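Local coordinates for hypothetical protein, similar to alpha-acetolactate decarboxylase (Staphylococcus aureus subsp. aureus, PDB 1XV2) that is of unknown function but probably decarboxylates alpha-acetolactate to acetoin at a zinc centre, as in the alpha-acetolactate decarboxylases it resembles, at residues K116-R127 and H189-V200. Residues are numbered along the deposited sequence; the frame is centred on the assembly and turned at random.
Sequences KIYGTFKHMHVR and HVLDFEVDDVVV. With ZN (zinc ion), chain E.
Arg127 lays its guanidinium flat over one face of the His189 imidazole, the planes 25° apart and the centres 3.9 Å from each other. NH2 sits above the middle of the ring. The arginine chain gets there by starting between its own backbone N and carbonyl carbon (chi1 64°) and bending again at chi2, which folds NE back onto His189 CB. His189 ND1 binds the zinc ion at 2.3 Å, a site completed by His176, His178 and three waters; Arg127 NH2 donates to one of these waters, and weakly to a second. Glu48 forms a salt bridge with Arg127 NE, Gln146 hydrogen-bonds NH1, and OXT of the C-terminal Glu237 hydrogen-bonds His189 NE2. Away from the metal, 116-127 and 189-200 run antiparallel as neighbouring strands of a curled beta-sheet, and both turn a corner near Gly119 and Asp196-Asp197. Three classic beta bulges interrupt the ladder: Lys122 and His123 opposite Glu194, Leu191 and Asp192 opposite His125, and Asp196 and Asp197 opposite Thr120. At the last, both aspartate amides reach Thr120 O from the same face of its plane, Asp196 N at 2.9 Å. In the buried interior, the Phe121 ring is sandwiched between the selenomethionine methyl of Met124 and Val198 CG1, the latter 4.2 Å from the ring centroid in a CH-pi contact. Phe121 CE1 also meets Val195 CG1 at 3.6 Å, while CD1 touches Phe193 CD1. On the other side of the sheet, Leu191 CB stands over the centre of the His125 ring, whose NE2 is held by Glu148. One water joins His123 NE2 and His125 ND1 and donates to Asp192 OD2 at 3.0 Å.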
loop_
_atom_site.group_PDB
_atom_site.type_symbol
_atom_site.label_atom_id
_atom_site.label_comp_id
_atom_site.label_asym_id
_atom_site.label_seq_id
_atom_site.Cartn_x
_atom_site.Cartn_y
_atom_site.Cartn_z
ATOM N N LYS A 116 -2.601 -20.051 7.599
ATOM C CA LYS A 116 -2.821 -21.344 6.990
ATOM C C LYS A 116 -3.514 -22.165 8.062
ATOM O O LYS A 116 -2.992 -22.324 9.165
ATOM C CB LYS A 116 -1.496 -21.995 6.588
ATOM C CG LYS A 116 -1.683 -23.273 5.789
ATOM C CD LYS A 116 -0.368 -23.833 5.275
ATOM C CE LYS A 116 -0.614 -25.057 4.404
ATOM N NZ LYS A 116 0.640 -25.610 3.821
ATOM N N ILE A 117 -4.704 -22.653 7.741
ATOM C CA ILE A 117 -5.497 -23.452 8.665
ATOM C C ILE A 117 -5.777 -24.777 7.974
ATOM O O ILE A 117 -6.539 -24.823 7.012
ATOM C CB ILE A 117 -6.831 -22.746 8.984
ATOM C CG1 ILE A 117 -6.550 -21.347 9.540
ATOM C CG2 ILE A 117 -7.641 -23.578 9.971
ATOM C CD1 ILE A 117 -7.766 -20.449 9.613
ATOM N N TYR A 118 -5.152 -25.848 8.457
ATOM C CA TYR A 118 -5.324 -27.164 7.847
ATOM C C TYR A 118 -5.841 -28.227 8.809
ATOM O O TYR A 118 -5.382 -28.324 9.945
ATOM C CB TYR A 118 -4.002 -27.654 7.250
ATOM C CG TYR A 118 -4.125 -29.044 6.678
ATOM C CD1 TYR A 118 -4.770 -29.260 5.459
ATOM C CD2 TYR A 118 -3.696 -30.156 7.406
ATOM C CE1 TYR A 118 -4.996 -30.548 4.982
ATOM C CE2 TYR A 118 -3.919 -31.449 6.939
ATOM C CZ TYR A 118 -4.572 -31.638 5.729
ATOM O OH TYR A 118 -4.831 -32.917 5.283
ATOM N N GLY A 119 -6.778 -29.038 8.331
ATOM C CA GLY A 119 -7.345 -30.095 9.151
ATOM C C GLY A 119 -8.769 -30.409 8.736
ATOM O O GLY A 119 -9.111 -30.316 7.555
ATOM N N THR A 120 -9.601 -30.779 9.703
ATOM C CA THR A 120 -10.995 -31.096 9.425
ATOM C C THR A 120 -11.911 -29.934 9.816
ATOM O O THR A 120 -11.698 -29.270 10.828
ATOM C CB THR A 120 -11.438 -32.360 10.186
ATOM O OG1 THR A 120 -11.193 -32.185 11.586
ATOM C CG2 THR A 120 -10.672 -33.578 9.687
ATOM N N PHE A 121 -12.928 -29.691 9.001
ATOM C CA PHE A 121 -13.869 -28.610 9.260
ATOM C C PHE A 121 -15.272 -29.159 9.383
ATOM O O PHE A 121 -15.754 -29.848 8.483
ATOM C CB PHE A 121 -13.819 -27.593 8.124
ATOM C CG PHE A 121 -12.504 -26.886 8.012
ATOM C CD1 PHE A 121 -12.267 -25.714 8.725
ATOM C CD2 PHE A 121 -11.485 -27.414 7.225
ATOM C CE1 PHE A 121 -11.029 -25.073 8.653
ATOM C CE2 PHE A 121 -10.243 -26.780 7.149
ATOM C CZ PHE A 121 -10.016 -25.608 7.865
ATOM N N LYS A 122 -15.923 -28.857 10.502
ATOM C CA LYS A 122 -17.284 -29.319 10.734
ATOM C C LYS A 122 -18.197 -28.686 9.701
ATOM O O LYS A 122 -19.125 -29.319 9.204
ATOM C CB LYS A 122 -17.756 -28.920 12.134
ATOM C CG LYS A 122 -16.829 -29.359 13.243
ATOM C CD LYS A 122 -17.442 -29.109 14.613
ATOM C CE LYS A 122 -18.664 -29.986 14.831
ATOM N NZ LYS A 122 -19.194 -29.873 16.221
ATOM N N HIS A 123 -17.921 -27.427 9.379
ATOM C CA HIS A 123 -18.718 -26.694 8.409
ATOM C C HIS A 123 -17.829 -25.805 7.538
ATOM O O HIS A 123 -16.877 -25.204 8.023
ATOM C CB HIS A 123 -19.757 -25.842 9.147
ATOM C CG HIS A 123 -20.596 -24.987 8.248
ATOM N ND1 HIS A 123 -21.365 -25.506 7.228
ATOM C CD2 HIS A 123 -20.801 -23.648 8.229
ATOM C CE1 HIS A 123 -22.008 -24.524 6.621
ATOM N NE2 HIS A 123 -21.684 -23.387 7.209
HETATM N N MSE A 124 -18.137 -25.740 6.249
HETATM C CA MSE A 124 -17.381 -24.909 5.319
HETATM C C MSE A 124 -18.384 -24.274 4.366
HETATM O O MSE A 124 -19.242 -24.957 3.812
HETATM C CB MSE A 124 -16.354 -25.756 4.547
HETATM C CG MSE A 124 -15.490 -24.980 3.551
HETATM SE SE MSE A 124 -14.519 -23.470 4.280
HETATM C CE MSE A 124 -13.269 -24.408 5.418
ATOM N N HIS A 125 -18.276 -22.961 4.197
ATOM C CA HIS A 125 -19.175 -22.208 3.331
ATOM C C HIS A 125 -18.354 -21.278 2.438
ATOM O O HIS A 125 -17.687 -20.374 2.930
ATOM C CB HIS A 125 -20.145 -21.395 4.202
ATOM C CG HIS A 125 -21.128 -20.573 3.427
ATOM N ND1 HIS A 125 -22.097 -19.809 4.039
ATOM C CD2 HIS A 125 -21.288 -20.388 2.096
ATOM C CE1 HIS A 125 -22.813 -19.188 3.118
ATOM N NE2 HIS A 125 -22.342 -19.522 1.931
ATOM N N VAL A 126 -18.403 -21.505 1.128
ATOM C CA VAL A 126 -17.649 -20.681 0.187
ATOM C C VAL A 126 -18.502 -20.193 -0.973
ATOM O O VAL A 126 -19.627 -20.654 -1.180
ATOM C CB VAL A 126 -16.469 -21.464 -0.449
ATOM C CG1 VAL A 126 -15.569 -22.045 0.625
ATOM C CG2 VAL A 126 -17.004 -22.567 -1.354
ATOM N N ARG A 127 -17.947 -19.254 -1.731
ATOM C CA ARG A 127 -18.605 -18.744 -2.918
ATOM C C ARG A 127 -17.592 -18.882 -4.043
ATOM O O ARG A 127 -16.385 -18.964 -3.796
ATOM C CB ARG A 127 -19.032 -17.274 -2.751
ATOM C CG ARG A 127 -17.909 -16.256 -2.571
ATOM C CD ARG A 127 -17.292 -15.789 -3.895
ATOM N NE ARG A 127 -16.186 -14.853 -3.675
ATOM C CZ ARG A 127 -16.328 -13.591 -3.280
ATOM N NH1 ARG A 127 -17.537 -13.086 -3.064
ATOM N NH2 ARG A 127 -15.255 -12.836 -3.073
ATOM N N HIS A 189 -13.862 -18.931 -2.131
ATOM C CA HIS A 189 -13.647 -17.815 -1.214
ATOM C C HIS A 189 -14.491 -18.119 0.027
ATOM O O HIS A 189 -15.711 -18.233 -0.067
ATOM C CB HIS A 189 -14.124 -16.520 -1.878
ATOM C CG HIS A 189 -14.060 -15.315 -0.991
ATOM N ND1 HIS A 189 -12.941 -14.517 -0.897
ATOM C CD2 HIS A 189 -14.990 -14.755 -0.182
ATOM C CE1 HIS A 189 -13.186 -13.513 -0.074
ATOM N NE2 HIS A 189 -14.423 -13.634 0.375
ATOM N N VAL A 190 -13.840 -18.257 1.181
ATOM C CA VAL A 190 -14.539 -18.584 2.423
ATOM C C VAL A 190 -15.426 -17.464 2.964
ATOM O O VAL A 190 -14.973 -16.334 3.157
ATOM C CB VAL A 190 -13.536 -18.987 3.531
ATOM C CG1 VAL A 190 -14.279 -19.268 4.842
ATOM C CG2 VAL A 190 -12.757 -20.220 3.095
ATOM N N LEU A 191 -16.692 -17.796 3.206
ATOM C CA LEU A 191 -17.666 -16.849 3.746
ATOM C C LEU A 191 -17.911 -17.181 5.210
ATOM O O LEU A 191 -18.219 -16.305 6.015
ATOM C CB LEU A 191 -18.995 -16.944 2.990
ATOM C CG LEU A 191 -19.011 -16.533 1.518
ATOM C CD1 LEU A 191 -20.420 -16.713 0.958
ATOM C CD2 LEU A 191 -18.562 -15.084 1.387
ATOM N N ASP A 192 -17.771 -18.458 5.547
ATOM C CA ASP A 192 -17.981 -18.909 6.915
ATOM C C ASP A 192 -17.450 -20.331 7.063
ATOM O O ASP A 192 -17.324 -21.060 6.072
ATOM C CB ASP A 192 -19.478 -18.849 7.248
ATOM C CG ASP A 192 -19.783 -19.200 8.695
ATOM O OD1 ASP A 192 -18.934 -18.953 9.578
ATOM O OD2 ASP A 192 -20.894 -19.709 8.952
ATOM N N PHE A 193 -17.123 -20.715 8.294
ATOM C CA PHE A 193 -16.619 -22.055 8.559
ATOM C C PHE A 193 -16.577 -22.369 10.049
ATOM O O PHE A 193 -16.652 -21.477 10.897
ATOM C CB PHE A 193 -15.216 -22.226 7.957
ATOM C CG PHE A 193 -14.150 -21.443 8.667
ATOM C CD1 PHE A 193 -13.357 -22.044 9.641
ATOM C CD2 PHE A 193 -13.947 -20.099 8.376
ATOM C CE1 PHE A 193 -12.379 -21.315 10.314
ATOM C CE2 PHE A 193 -12.971 -19.361 9.045
ATOM C CZ PHE A 193 -12.185 -19.970 10.016
ATOM N N GLU A 194 -16.470 -23.657 10.352
ATOM C CA GLU A 194 -16.384 -24.123 11.726
ATOM C C GLU A 194 -15.326 -25.219 11.756
ATOM O O GLU A 194 -15.450 -26.230 11.062
ATOM C CB GLU A 194 -17.734 -24.673 12.191
ATOM C CG GLU A 194 -17.693 -25.325 13.566
ATOM C CD GLU A 194 -19.079 -25.661 14.096
ATOM O OE1 GLU A 194 -19.835 -26.358 13.383
ATOM O OE2 GLU A 194 -19.408 -25.231 15.225
ATOM N N VAL A 195 -14.279 -25.015 12.547
ATOM C CA VAL A 195 -13.210 -25.999 12.638
ATOM C C VAL A 195 -13.549 -27.160 13.566
ATOM O O VAL A 195 -14.202 -26.978 14.592
ATOM C CB VAL A 195 -11.898 -25.359 13.137
ATOM C CG1 VAL A 195 -11.433 -24.294 12.155
ATOM C CG2 VAL A 195 -12.106 -24.759 14.527
ATOM N N ASP A 196 -13.127 -28.360 13.181
ATOM C CA ASP A 196 -13.341 -29.537 14.010
ATOM C C ASP A 196 -12.013 -29.722 14.725
ATOM O O ASP A 196 -11.917 -29.582 15.942
ATOM C CB ASP A 196 -13.636 -30.775 13.160
ATOM C CG ASP A 196 -13.928 -32.005 14.008
ATOM O OD1 ASP A 196 -13.227 -32.218 15.020
ATOM O OD2 ASP A 196 -14.855 -32.764 13.665
ATOM N N ASP A 197 -10.984 -30.026 13.942
ATOM C CA ASP A 197 -9.640 -30.214 14.466
ATOM C C ASP A 197 -8.677 -29.719 13.393
ATOM O O ASP A 197 -8.603 -30.296 12.305
ATOM C CB ASP A 197 -9.380 -31.691 14.762
ATOM C CG ASP A 197 -8.148 -31.903 15.617
ATOM O OD1 ASP A 197 -7.077 -31.355 15.280
ATOM O OD2 ASP A 197 -8.250 -32.624 16.629
ATOM N N VAL A 198 -7.954 -28.647 13.696
ATOM C CA VAL A 198 -7.016 -28.073 12.739
ATOM C C VAL A 198 -5.753 -27.535 13.388
ATOM O O VAL A 198 -5.636 -27.479 14.612
ATOM C CB VAL A 198 -7.651 -26.896 11.971
ATOM C CG1 VAL A 198 -8.874 -27.363 11.200
ATOM C CG2 VAL A 198 -8.021 -25.790 12.949
ATOM N N VAL A 199 -4.807 -27.143 12.541
ATOM C CA VAL A 199 -3.550 -26.556 12.983
ATOM C C VAL A 199 -3.490 -25.194 12.297
ATOM O O VAL A 199 -3.774 -25.086 11.105
ATOM C CB VAL A 199 -2.331 -27.396 12.534
ATOM C CG1 VAL A 199 -1.037 -26.665 12.879
ATOM C CG2 VAL A 199 -2.365 -28.759 13.205
ATOM N N VAL A 200 -3.143 -24.159 13.051
ATOM C CA VAL A 200 -3.057 -22.817 12.498
ATOM C C VAL A 200 -1.614 -22.334 12.420
ATOM O O VAL A 200 -0.875 -22.386 13.407
ATOM C CB VAL A 200 -3.857 -21.800 13.349
ATOM C CG1 VAL A 200 -3.756 -20.412 12.730
ATOM C CG2 VAL A 200 -5.317 -22.234 13.456
HETATM ZN ZN ZN E . -11.423 -13.917 -2.529
HETATM O O HOH W 1 -18.228 -27.227 17.179
HETATM O O HOH W 2 -22.742 -20.393 6.719
HETATM O O HOH W 3 -12.871 -13.996 -4.478
HETATM O O HOH W 4 -12.279 -11.733 -3.412
HETATM O O HOH W 5 -10.649 -12.933 -4.667
#